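PDB 3N6Q: YghZ aldo-keto reductase from Escherichia coli, which probably reduces aldehyde or ketone substrates with a nicotinamide cofactor, as a TIM-barrel member of the aldo-keto reductase family. Local coordinates for residues Gln14-Gly19 / Leu25-Leu30; Ser21-Pro26 / Pro188-Gln193; Lys177-Leu182 / Asn215-Ile220; Leu208-Gln213 / Asp292-Ser297. One frame throughout, in Å; residues are numbered along the deposited sequence.

Contact 1: residues Gln14-Gly19 / Leu25-Leu30; sequences QYRYCG and LPALSL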
loop_
_atom_site.group_PDB
_atom_site.type_symbol
_atom_site.label_atom_id
_atom_site.label_comp_id
_atom_site.label_asym_id
_atom_site.label_seq_id
_atom_site.Cartn_x
_atom_site.Cartn_y
_atom_site.Cartn_z
ATOM N N GLN B 14 -32.267 -16.108 9.463
ATOM C CA GLN B 14 -32.521 -14.812 8.852
ATOM C C GLN B 14 -31.199 -14.011 8.824
ATOM O O GLN B 14 -30.511 -13.922 9.839
ATOM C CB GLN B 14 -33.525 -14.046 9.720
ATOM C CG GLN B 14 -33.887 -12.662 9.131
ATOM C CD GLN B 14 -34.898 -11.890 9.979
ATOM O OE1 GLN B 14 -34.527 -11.052 10.788
ATOM N NE2 GLN B 14 -36.193 -12.224 9.834
ATOM N N TYR B 15 -30.904 -13.422 7.675
ATOM C CA TYR B 15 -29.747 -12.549 7.493
ATOM C C TYR B 15 -30.233 -11.126 7.254
ATOM O O TYR B 15 -31.243 -10.913 6.552
ATOM C CB TYR B 15 -28.966 -13.030 6.289
ATOM C CG TYR B 15 -28.431 -14.438 6.585
ATOM C CD1 TYR B 15 -27.227 -14.607 7.327
ATOM C CD2 TYR B 15 -29.132 -15.586 6.164
ATOM C CE1 TYR B 15 -26.799 -15.891 7.732
ATOM C CE2 TYR B 15 -28.676 -16.889 6.505
ATOM C CZ TYR B 15 -27.504 -17.027 7.278
ATOM O OH TYR B 15 -27.067 -18.283 7.642
ATOM N N ARG B 16 -29.508 -10.165 7.811
ATOM C CA ARG B 16 -29.835 -8.739 7.657
ATOM C C ARG B 16 -28.650 -8.003 7.110
ATOM O O ARG B 16 -27.514 -8.167 7.657
ATOM C CB ARG B 16 -30.179 -8.158 9.030
ATOM C CG ARG B 16 -31.432 -8.843 9.639
ATOM C CD ARG B 16 -31.843 -8.120 10.946
ATOM N NE ARG B 16 -33.131 -8.681 11.372
ATOM C CZ ARG B 16 -34.037 -8.051 12.106
ATOM N NH1 ARG B 16 -33.781 -6.832 12.620
ATOM N NH2 ARG B 16 -35.203 -8.674 12.351
ATOM N N TYR B 17 -28.881 -7.177 6.073
ATOM C CA TYR B 17 -27.829 -6.277 5.590
ATOM C C TYR B 17 -27.404 -5.371 6.695
ATOM O O TYR B 17 -28.234 -4.805 7.411
ATOM C CB TYR B 17 -28.282 -5.448 4.358
ATOM C CG TYR B 17 -28.345 -6.300 3.132
ATOM C CD1 TYR B 17 -27.235 -6.448 2.330
ATOM C CD2 TYR B 17 -29.497 -7.042 2.822
ATOM C CE1 TYR B 17 -27.251 -7.338 1.219
ATOM C CE2 TYR B 17 -29.547 -7.880 1.685
ATOM C CZ TYR B 17 -28.428 -8.019 0.905
ATOM O OH TYR B 17 -28.455 -8.833 -0.189
ATOM N N CYS B 18 -26.086 -5.160 6.829
ATOM C CA CYS B 18 -25.574 -4.383 7.962
ATOM C C CYS B 18 -25.555 -2.894 7.529
ATOM O O CYS B 18 -24.755 -2.516 6.660
ATOM C CB CYS B 18 -24.107 -4.897 8.224
ATOM S SG CYS B 18 -23.340 -4.027 9.579
ATOM N N GLY B 19 -26.505 -2.082 8.012
ATOM C CA GLY B 19 -26.585 -0.674 7.621
ATOM C C GLY B 19 -26.817 -0.549 6.118
ATOM O O GLY B 19 -27.561 -1.353 5.546
ATOM N N LEU B 25 -25.361 -9.976 7.992
ATOM C CA LEU B 25 -25.029 -10.695 9.217
ATOM C C LEU B 25 -26.234 -11.608 9.532
ATOM O O LEU B 25 -27.384 -11.242 9.204
ATOM C CB LEU B 25 -24.765 -9.721 10.365
ATOM C CG LEU B 25 -23.507 -8.838 10.085
ATOM C CD1 LEU B 25 -23.349 -7.808 11.193
ATOM C CD2 LEU B 25 -22.242 -9.736 9.965
ATOM N N PRO B 26 -25.977 -12.769 10.143
ATOM C CA PRO B 26 -27.085 -13.526 10.754
ATOM C C PRO B 26 -27.750 -12.672 11.814
ATOM O O PRO B 26 -27.051 -11.899 12.513
ATOM C CB PRO B 26 -26.367 -14.713 11.400
ATOM C CG PRO B 26 -24.997 -14.073 11.825
ATOM C CD PRO B 26 -24.657 -13.249 10.613
ATOM N N ALA B 27 -29.094 -12.778 11.953
ATOM C CA ALA B 27 -29.797 -11.997 12.954
ATOM C C ALA B 27 -29.381 -12.375 14.355
ATOM O O ALA B 27 -29.530 -11.562 15.281
ATOM C CB ALA B 27 -31.406 -12.169 12.813
ATOM N N LEU B 28 -28.848 -13.589 14.549
ATOM C CA LEU B 28 -28.196 -13.903 15.823
ATOM C C LEU B 28 -26.717 -14.235 15.504
ATOM O O LEU B 28 -26.450 -15.016 14.579
ATOM C CB LEU B 28 -28.850 -15.128 16.524
ATOM C CG LEU B 28 -30.307 -14.821 16.984
ATOM C CD1 LEU B 28 -31.291 -15.099 15.784
ATOM C CD2 LEU B 28 -30.611 -15.708 18.122
ATOM N N SER B 29 -25.809 -13.566 16.206
ATOM C CA SER B 29 -24.344 -13.845 16.070
ATOM C C SER B 29 -23.842 -14.490 17.319
ATOM O O SER B 29 -24.428 -14.310 18.402
ATOM C CB SER B 29 -23.599 -12.537 15.859
ATOM O OG SER B 29 -24.056 -11.997 14.635
ATOM N N LEU B 30 -22.686 -15.174 17.235
ATOM C CA LEU B 30 -22.119 -15.773 18.431
ATOM C C LEU B 30 -20.968 -14.898 18.992
ATOM O O LEU B 30 -20.042 -14.557 18.262
ATOM C CB LEU B 30 -21.579 -17.170 18.095
ATOM C CG LEU B 30 -20.987 -17.854 19.362
ATOM C CD1 LEU B 30 -22.050 -18.329 20.414
ATOM C CD2 LEU B 30 -20.095 -19.068 18.958
#
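Tyr15 faces Pro26 as a non-hydrogen-bonded pair, CA to CA 4.3 Å, and Arg16 faces Leu25 as a hydrogen-bonded one, so that strand 15-17 and the start of strand 24-31 form an antiparallel beta hairpin. Arg16 and Leu25 exchange two backbone bonds, and Ala27 N adds a third to Gln14 O at 2.8 Å. Pro26, which has no N-H to offer, costs the ladder nothing at its position. On its face of the hairpin the Tyr15 ring runs slantwise to the proline, with Tyr15 CE1 3.9 Å from Pro26 CB, while its hydroxyl bonds to Gly56 O. On the other face Gln14 CG lies anti to the backbone N (chi1 -179°) and the extended chain brings OE1 to Ala27 CB at 3.9 Å. There OE1 accepts from Arg16 NE at 2.8 Å and from Arg16 NH2 at 2.9 Å, lying in the guanidinium plane. A leucine replacing Gln14 would probably leave Arg16 NE without this acceptor, the guanidinium then resting on its bonds to the backbone oxygens of Leu290, Asp292 and Val295. Tyr15 packs on Pro106 of the second subunit, and beyond the hairpin strand 24-31 enters the barrel between strands 59-61 and 297-300.

Contact 2: residues Ser21-Pro26 / Pro188-Gln193; sequences SGLRLP and PLLIHQ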
loop_
_atom_site.group_PDB
_atom_site.type_symbol
_atom_site.label_atom_id
_atom_site.label_comp_id
_atom_site.label_asym_id
_atom_site.label_seq_id
_atom_site.Cartn_x
_atom_site.Cartn_y
_atom_site.Cartn_z
ATOM N N SER B 21 -24.483 -1.231 3.904
ATOM C CA SER B 21 -23.489 -2.061 3.206
ATOM C C SER B 21 -24.133 -3.224 2.501
ATOM O O SER B 21 -25.306 -3.573 2.744
ATOM C CB SER B 21 -22.381 -2.589 4.208
ATOM O OG SER B 21 -22.895 -3.680 4.954
ATOM N N GLY B 22 -23.284 -3.976 1.792
ATOM C CA GLY B 22 -23.704 -5.226 1.172
ATOM C C GLY B 22 -23.412 -6.447 2.050
ATOM O O GLY B 22 -23.603 -7.593 1.606
ATOM N N LEU B 23 -22.940 -6.243 3.271
ATOM C CA LEU B 23 -22.587 -7.386 4.122
ATOM C C LEU B 23 -23.816 -7.816 4.940
ATOM O O LEU B 23 -24.385 -7.015 5.669
ATOM C CB LEU B 23 -21.423 -7.019 5.075
ATOM C CG LEU B 23 -20.841 -8.253 5.818
ATOM C CD1 LEU B 23 -19.940 -9.036 4.772
ATOM C CD2 LEU B 23 -20.030 -7.852 7.157
ATOM N N ARG B 24 -24.200 -9.073 4.827
ATOM C CA ARG B 24 -25.359 -9.618 5.585
ATOM C C ARG B 24 -24.896 -10.374 6.815
ATOM O O ARG B 24 -24.122 -11.331 6.688
ATOM C CB ARG B 24 -26.165 -10.561 4.662
ATOM C CG ARG B 24 -26.650 -9.808 3.407
ATOM C CD ARG B 24 -26.943 -10.775 2.243
ATOM N NE ARG B 24 -28.177 -11.409 2.598
ATOM C CZ ARG B 24 -28.657 -12.505 2.024
ATOM N NH1 ARG B 24 -28.017 -13.050 0.982
ATOM N NH2 ARG B 24 -29.815 -12.996 2.453
ATOM N N LEU B 25 -25.361 -9.976 7.992
ATOM C CA LEU B 25 -25.029 -10.695 9.217
ATOM C C LEU B 25 -26.234 -11.608 9.532
ATOM O O LEU B 25 -27.384 -11.242 9.204
ATOM C CB LEU B 25 -24.765 -9.721 10.365
ATOM C CG LEU B 25 -23.507 -8.838 10.085
ATOM C CD1 LEU B 25 -23.349 -7.808 11.193
ATOM C CD2 LEU B 25 -22.242 -9.736 9.965
ATOM N N PRO B 26 -25.977 -12.769 10.143
ATOM C CA PRO B 26 -27.085 -13.526 10.754
ATOM C C PRO B 26 -27.750 -12.672 11.814
ATOM O O PRO B 26 -27.051 -11.899 12.513
ATOM C CB PRO B 26 -26.367 -14.713 11.400
ATOM C CG PRO B 26 -24.997 -14.073 11.825
ATOM C CD PRO B 26 -24.657 -13.249 10.613
ATOM N N PRO B 188 -16.269 3.583 4.728
ATOM C CA PRO B 188 -17.488 3.761 5.543
ATOM C C PRO B 188 -17.373 3.031 6.854
ATOM O O PRO B 188 -16.914 1.873 6.865
ATOM C CB PRO B 188 -18.607 3.100 4.692
ATOM C CG PRO B 188 -17.905 2.079 3.770
ATOM C CD PRO B 188 -16.399 2.539 3.675
ATOM N N LEU B 189 -17.862 3.619 7.941
ATOM C CA LEU B 189 -17.961 2.879 9.205
ATOM C C LEU B 189 -18.975 1.753 8.989
ATOM O O LEU B 189 -20.135 2.048 8.643
ATOM C CB LEU B 189 -18.446 3.811 10.317
ATOM C CG LEU B 189 -18.651 3.080 11.658
ATOM C CD1 LEU B 189 -17.283 2.476 12.276
ATOM C CD2 LEU B 189 -19.230 4.078 12.705
ATOM N N LEU B 190 -18.601 0.478 9.208
ATOM C CA LEU B 190 -19.560 -0.619 8.943
ATOM C C LEU B 190 -20.686 -0.714 9.974
ATOM O O LEU B 190 -21.867 -0.965 9.628
ATOM C CB LEU B 190 -18.838 -1.971 8.819
ATOM C CG LEU B 190 -19.795 -3.153 8.646
ATOM C CD1 LEU B 190 -20.452 -3.160 7.184
ATOM C CD2 LEU B 190 -19.036 -4.480 8.937
ATOM N N ILE B 191 -20.316 -0.599 11.249
ATOM C CA ILE B 191 -21.087 -1.187 12.338
ATOM C C ILE B 191 -20.725 -0.546 13.671
ATOM O O ILE B 191 -19.541 -0.119 13.929
ATOM C CB ILE B 191 -20.943 -2.751 12.348
ATOM C CG1 ILE B 191 -21.942 -3.418 13.267
ATOM C CG2 ILE B 191 -19.480 -3.183 12.787
ATOM C CD1 ILE B 191 -22.005 -5.010 12.960
ATOM N N HIS B 192 -21.735 -0.482 14.553
ATOM C CA HIS B 192 -21.587 -0.011 15.913
ATOM C C HIS B 192 -22.085 -1.150 16.794
ATOM O O HIS B 192 -23.170 -1.749 16.534
ATOM C CB HIS B 192 -22.429 1.292 16.123
ATOM C CG HIS B 192 -22.222 1.974 17.453
ATOM N ND1 HIS B 192 -22.464 1.355 18.664
ATOM C CD2 HIS B 192 -21.809 3.235 17.754
ATOM C CE1 HIS B 192 -22.234 2.207 19.647
ATOM N NE2 HIS B 192 -21.808 3.349 19.117
ATOM N N GLN B 193 -21.292 -1.509 17.802
ATOM C CA GLN B 193 -21.721 -2.457 18.807
ATOM C C GLN B 193 -21.973 -1.797 20.157
ATOM O O GLN B 193 -21.031 -1.627 20.953
ATOM C CB GLN B 193 -20.654 -3.601 18.925
ATOM C CG GLN B 193 -20.982 -4.618 19.942
ATOM C CD GLN B 193 -19.953 -5.773 19.930
ATOM O OE1 GLN B 193 -19.543 -6.226 20.975
ATOM N NE2 GLN B 193 -19.613 -6.277 18.764
#
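A serine hydroxyl set against a leucine methyl marks this contact: Ser21 OG lies 3.3 Å from Leu190 CD1, and no hydrogen bond links the two segments at all. The N-terminal hairpin here lies across the end of the TIM barrel at which strand 191-193 begins, an arrangement familiar in aldo-keto reductases, where such a hairpin closes the bottom of the barrel. The hydroxyl finds its polar partners on its own side. Ser21 OG takes up the crowded position between the backbone N and the carbonyl carbon (chi1 78°), from which it accepts from Leu23 N at 3.1 Å in an ST turn and also bonds to Cys18 O. Although the CB of Leu190 does not point at the hairpin, its CG is anti to the backbone N (chi1 176°), and this carries both methyls across. CD1 goes to the serine, and CD2 meets Leu23 CD2 at 3.9 Å, the two leucine side chains crossing at about a right angle. Tyr164 of strand 162-168 borders both leucines. Behind the turn lies the second subunit, whose Glu148 accepts from Gly22 N and whose Tyr107 hydroxyl bonds to Arg24 O. Deeper along the hairpin Leu25 and Ile191 reach toward each other tip to tip, with Leu25 CD1 3.6 Å from Ile191 CD1.

Contact 3: residues Lys177-Leu182 / Asn215-Ile220; sequences KMVELL and NGVGCI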
loop_
_atom_site.group_PDB
_atom_site.type_symbol
_atom_site.label_atom_id
_atom_site.label_comp_id
_atom_site.label_asym_id
_atom_site.label_seq_id
_atom_site.Cartn_x
_atom_site.Cartn_y
_atom_site.Cartn_z
ATOM N N LYS B 177 -18.550 11.764 14.437
ATOM C CA LYS B 177 -17.198 12.202 14.126
ATOM C C LYS B 177 -16.411 11.051 13.446
ATOM O O LYS B 177 -15.666 11.280 12.488
ATOM C CB LYS B 177 -16.500 12.681 15.415
ATOM C CG LYS B 177 -15.092 13.278 15.155
ATOM C CD LYS B 177 -15.138 14.324 14.032
ATOM C CE LYS B 177 -13.905 15.222 14.114
ATOM N NZ LYS B 177 -13.876 16.236 13.017
ATOM N N MET B 178 -16.519 9.839 13.986
ATOM C CA MET B 178 -15.715 8.723 13.397
ATOM C C MET B 178 -16.151 8.466 11.976
ATOM O O MET B 178 -15.356 8.132 11.096
ATOM C CB MET B 178 -15.843 7.425 14.222
ATOM C CG MET B 178 -15.308 7.524 15.658
ATOM S SD MET B 178 -13.436 7.648 15.573
ATOM C CE MET B 178 -13.239 6.316 14.354
ATOM N N VAL B 179 -17.462 8.597 11.710
ATOM C CA VAL B 179 -17.941 8.414 10.347
ATOM C C VAL B 179 -17.298 9.404 9.429
ATOM O O VAL B 179 -16.849 9.034 8.310
ATOM C CB VAL B 179 -19.507 8.596 10.252
ATOM C CG1 VAL B 179 -19.920 8.702 8.782
ATOM C CG2 VAL B 179 -20.180 7.440 10.949
ATOM N N GLU B 180 -17.266 10.677 9.861
ATOM C CA GLU B 180 -16.701 11.729 9.005
ATOM C C GLU B 180 -15.191 11.481 8.817
ATOM O O GLU B 180 -14.641 11.707 7.708
ATOM C CB GLU B 180 -16.938 13.121 9.648
ATOM C CG GLU B 180 -18.470 13.428 9.723
ATOM C CD GLU B 180 -18.879 14.615 10.640
ATOM O OE1 GLU B 180 -18.045 15.143 11.420
ATOM O OE2 GLU B 180 -20.102 14.936 10.673
ATOM N N LEU B 181 -14.526 11.110 9.912
ATOM C CA LEU B 181 -13.056 10.885 9.858
ATOM C C LEU B 181 -12.710 9.725 8.931
ATOM O O LEU B 181 -11.886 9.871 8.010
ATOM C CB LEU B 181 -12.461 10.691 11.264
ATOM C CG LEU B 181 -12.402 11.966 12.120
ATOM C CD1 LEU B 181 -11.973 11.567 13.517
ATOM C CD2 LEU B 181 -11.475 13.082 11.491
ATOM N N LEU B 182 -13.443 8.623 9.045
ATOM C CA LEU B 182 -13.156 7.517 8.165
ATOM C C LEU B 182 -13.530 7.877 6.730
ATOM O O LEU B 182 -12.915 7.381 5.792
ATOM C CB LEU B 182 -13.906 6.275 8.627
ATOM C CG LEU B 182 -13.410 5.677 9.939
ATOM C CD1 LEU B 182 -14.502 4.738 10.486
ATOM C CD2 LEU B 182 -12.081 4.908 9.693
ATOM N N ASN B 215 -26.429 7.468 8.747
ATOM C CA ASN B 215 -25.107 7.292 8.155
ATOM C C ASN B 215 -24.924 5.888 7.596
ATOM O O ASN B 215 -23.802 5.480 7.275
ATOM C CB ASN B 215 -24.033 7.524 9.225
ATOM C CG ASN B 215 -23.855 8.962 9.538
ATOM O OD1 ASN B 215 -23.332 9.723 8.721
ATOM N ND2 ASN B 215 -24.197 9.341 10.731
ATOM N N GLY B 216 -25.990 5.095 7.649
ATOM C CA GLY B 216 -25.953 3.778 7.060
ATOM C C GLY B 216 -25.053 2.803 7.826
ATOM O O GLY B 216 -24.494 1.871 7.211
ATOM N N VAL B 217 -24.939 2.985 9.127
ATOM C CA VAL B 217 -24.070 2.085 9.952
ATOM C C VAL B 217 -24.947 1.003 10.586
ATOM O O VAL B 217 -26.050 1.293 11.128
ATOM C CB VAL B 217 -23.405 2.943 11.056
ATOM C CG1 VAL B 217 -22.532 2.092 12.019
ATOM C CG2 VAL B 217 -22.610 4.132 10.377
ATOM N N GLY B 218 -24.464 -0.245 10.588
ATOM C CA GLY B 218 -25.254 -1.284 11.276
ATOM C C GLY B 218 -25.135 -1.233 12.797
ATOM O O GLY B 218 -24.399 -0.442 13.371
ATOM N N CYS B 219 -25.933 -2.045 13.466
ATOM C CA CYS B 219 -26.009 -2.040 14.909
ATOM C C CYS B 219 -26.069 -3.503 15.372
ATOM O O CYS B 219 -27.029 -4.230 15.036
ATOM C CB CYS B 219 -27.314 -1.333 15.371
ATOM S SG CYS B 219 -27.432 -1.251 17.162
ATOM N N ILE B 220 -25.098 -3.925 16.203
ATOM C CA ILE B 220 -25.104 -5.248 16.709
ATOM C C ILE B 220 -25.192 -5.174 18.221
ATOM O O ILE B 220 -24.391 -4.523 18.873
ATOM C CB ILE B 220 -23.926 -6.132 16.159
ATOM C CG1 ILE B 220 -23.999 -7.494 16.827
ATOM C CG2 ILE B 220 -22.577 -5.460 16.543
ATOM C CD1 ILE B 220 -23.093 -8.569 16.113
#
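Asn215 ND2 is held by two acceptors, Gln176 OE1 and Thr211 O, and this fixes the turn of the amide so that OD1 faces Val179 of the neighbouring helix. The contact belongs to the helical layer of the TIM barrel: helix 172-183 packs against the turn that joins helix 208-214 to strand 218-221. That turn is a Schellman motif, in which Gly216 leaves the helix with a positive phi of 70°. Asn215 OD1 touches Val179 CG1 at 3.6 Å, a van der Waals contact in which the methyl meets a carbonyl oxygen. Gln176, one turn before Glu180 on the same helix, gives its NE2 to Glu180 OE2 while its oxygen receives Asn215, so its amide has a polar partner at each end and bridges helix 172-183 to the end of helix 208-214. Next to these polar groups the contact is apolar. Leu189 touches both Val179 and Val217, and Leu212 also meets Val217. With its CG1 anti to the backbone N (chi1 168°), Val179 sends one methyl to the amide and the other to Val217, just ahead of strand 218-221. The two valines slide past each other in opposite directions, Val179 CG2 lying 4.1 Å from Val217 CG2.

Contact 4: residues Leu208-Gln213 / Asp292-Ser297; sequences LLDTLQ and DDRVTS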
loop_
_atom_site.group_PDB
_atom_site.type_symbol
_atom_site.label_atom_id
_atom_site.label_comp_id
_atom_site.label_asym_id
_atom_site.label_seq_id
_atom_site.Cartn_x
_atom_site.Cartn_y
_atom_site.Cartn_z
ATOM N N LEU B 208 -28.487 7.640 19.468
ATOM C CA LEU B 208 -27.637 6.711 18.646
ATOM C C LEU B 208 -28.331 6.053 17.439
ATOM O O LEU B 208 -27.825 6.054 16.279
ATOM C CB LEU B 208 -26.950 5.632 19.505
ATOM C CG LEU B 208 -25.860 4.929 18.672
ATOM C CD1 LEU B 208 -24.689 5.882 18.237
ATOM C CD2 LEU B 208 -25.327 3.722 19.422
ATOM N N LEU B 209 -29.528 5.542 17.660
ATOM C CA LEU B 209 -30.196 4.882 16.552
ATOM C C LEU B 209 -30.483 5.867 15.373
ATOM O O LEU B 209 -30.356 5.474 14.234
ATOM C CB LEU B 209 -31.445 4.074 17.007
ATOM C CG LEU B 209 -31.188 2.695 17.703
ATOM C CD1 LEU B 209 -32.413 1.803 17.703
ATOM C CD2 LEU B 209 -30.043 1.894 17.058
ATOM N N ASP B 210 -30.673 7.150 15.657
ATOM C CA ASP B 210 -30.852 8.174 14.590
ATOM C C ASP B 210 -29.488 8.276 13.845
ATOM O O ASP B 210 -29.445 8.323 12.630
ATOM C CB ASP B 210 -31.152 9.604 15.175
ATOM C CG ASP B 210 -32.496 9.710 15.950
ATOM O OD1 ASP B 210 -33.444 9.115 15.442
ATOM O OD2 ASP B 210 -32.587 10.396 17.057
ATOM N N THR B 211 -28.398 8.450 14.600
ATOM C CA THR B 211 -27.039 8.604 14.015
ATOM C C THR B 211 -26.720 7.394 13.094
ATOM O O THR B 211 -26.262 7.569 11.948
ATOM C CB THR B 211 -25.995 8.769 15.129
ATOM O OG1 THR B 211 -26.353 9.905 15.930
ATOM C CG2 THR B 211 -24.590 9.058 14.538
ATOM N N LEU B 212 -27.014 6.186 13.554
ATOM C CA LEU B 212 -26.656 4.968 12.779
ATOM C C LEU B 212 -27.465 4.927 11.482
ATOM O O LEU B 212 -26.930 4.761 10.371
ATOM C CB LEU B 212 -26.869 3.675 13.609
ATOM C CG LEU B 212 -26.052 3.596 14.920
ATOM C CD1 LEU B 212 -26.219 2.199 15.517
ATOM C CD2 LEU B 212 -24.501 3.902 14.615
ATOM N N GLN B 213 -28.771 5.177 11.593
ATOM C CA GLN B 213 -29.587 5.225 10.375
ATOM C C GLN B 213 -29.163 6.303 9.375
ATOM O O GLN B 213 -29.089 6.021 8.174
ATOM C CB GLN B 213 -31.079 5.435 10.705
ATOM C CG GLN B 213 -32.008 5.226 9.467
ATOM C CD GLN B 213 -33.481 5.214 9.862
ATOM O OE1 GLN B 213 -34.208 4.259 9.545
ATOM N NE2 GLN B 213 -33.890 6.200 10.672
ATOM N N ASP B 292 -37.855 -4.908 14.570
ATOM C CA ASP B 292 -37.824 -4.024 13.422
ATOM C C ASP B 292 -36.379 -3.948 12.883
ATOM O O ASP B 292 -35.490 -4.713 13.304
ATOM C CB ASP B 292 -38.317 -2.634 13.832
ATOM C CG ASP B 292 -37.477 -2.023 14.972
ATOM O OD1 ASP B 292 -36.225 -2.291 15.081
ATOM O OD2 ASP B 292 -38.091 -1.258 15.764
ATOM N N ASP B 293 -36.099 -2.975 12.028
ATOM C CA ASP B 293 -34.876 -3.109 11.271
ATOM C C ASP B 293 -33.782 -2.237 11.833
ATOM O O ASP B 293 -32.795 -2.028 11.177
ATOM C CB ASP B 293 -35.114 -2.852 9.787
ATOM C CG ASP B 293 -35.423 -1.409 9.491
ATOM O OD1 ASP B 293 -35.405 -0.560 10.431
ATOM O OD2 ASP B 293 -35.684 -1.111 8.288
ATOM N N ARG B 294 -33.953 -1.789 13.074
ATOM C CA ARG B 294 -33.007 -0.873 13.741
ATOM C C ARG B 294 -31.784 -1.653 14.271
ATOM O O ARG B 294 -30.756 -1.061 14.692
ATOM C CB ARG B 294 -33.701 -0.219 14.952
ATOM C CG ARG B 294 -34.998 0.553 14.575
ATOM C CD ARG B 294 -34.685 1.939 13.921
ATOM N NE ARG B 294 -34.839 3.006 14.894
ATOM C CZ ARG B 294 -34.386 4.257 14.763
ATOM N NH1 ARG B 294 -33.780 4.674 13.662
ATOM N NH2 ARG B 294 -34.557 5.117 15.769
ATOM N N VAL B 295 -31.928 -2.966 14.331
ATOM C CA VAL B 295 -30.871 -3.800 14.888
ATOM C C VAL B 295 -30.503 -4.791 13.804
ATOM O O VAL B 295 -31.377 -5.486 13.261
ATOM C CB VAL B 295 -31.348 -4.482 16.178
ATOM C CG1 VAL B 295 -30.373 -5.623 16.646
ATOM C CG2 VAL B 295 -31.472 -3.457 17.309
ATOM N N THR B 296 -29.216 -4.860 13.457
ATOM C CA THR B 296 -28.749 -5.842 12.465
ATOM C C THR B 296 -28.645 -7.271 13.012
ATOM O O THR B 296 -28.951 -8.268 12.303
ATOM C CB THR B 296 -27.308 -5.408 11.963
ATOM O OG1 THR B 296 -27.317 -4.011 11.655
ATOM C CG2 THR B 296 -26.904 -6.195 10.751
ATOM N N SER B 297 -28.235 -7.400 14.271
ATOM C CA SER B 297 -27.966 -8.720 14.861
ATOM C C SER B 297 -27.940 -8.573 16.368
ATOM O O SER B 297 -27.745 -7.440 16.905
ATOM C CB SER B 297 -26.595 -9.252 14.299
ATOM O OG SER B 297 -26.394 -10.608 14.721
#
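Leu209 CB lies over one face of the Arg294 guanidinium, 3.5 Å from Arg294 NH2, while Leu209 CD1 rests 3.6 Å from Arg294 CB. The arginine, from the loop that leads into strand 297-300 of the TIM barrel, thus folds over helix 208-214 and packs by its flat surface. Its chain allows this by bending at chi2 (-77°) and again at chi3. Two polar residues of the helix flank it without bonding. Asp210 OD1 stands at the guanidinium edge, 4.2 Å from Arg294 NH2, too long for a salt bridge, though the opposite charges probably attract. Gln213 crosses at about a right angle and brings NE2 to 3.4 Å from Arg294 NH1; as modelled these are two donors, so no bond is formed. An alanine in place of Arg294 is likely to open a gap beside Leu209 and to leave Asp210 without its nearby positive charge. Further in, Leu209 is seated by Val203, Tyr196 and Cys219. The loop has supports of its own: Arg16 NH1 bonds to the backbone oxygens of Asp292 and Val295, linking it to the N-terminal hairpin. Just before the arginine an Asx turn sets the path of the chain, Asp292 OD1 accepting from Arg294 N at 3.1 Å, with the donor 42° out of the carboxylate plane.

In the fold
Contacts 1 and 2 share Leu25 and Pro26 on strand 24-31, and their centres are about 9 Å apart; contact 1 forms the N-terminal hairpin and contact 2 lays it on the barrel, and both touch the second subunit. Contacts 3 and 4 lie about 11 Å apart among the helices and loops around strand 218-221. That strand pairs with strand 191-193 of contact 2 and with strand 297-300, which segment 292-297 leads into. Along the chain contacts 2 and 3 interleave, as do 3 and 4, whereas contact 1 closes before either of the latter opens. Strands 24-31 and 218-221 both pair with strand 297-300, so the barrel sheet joins the hairpin to contacts 3 and 4.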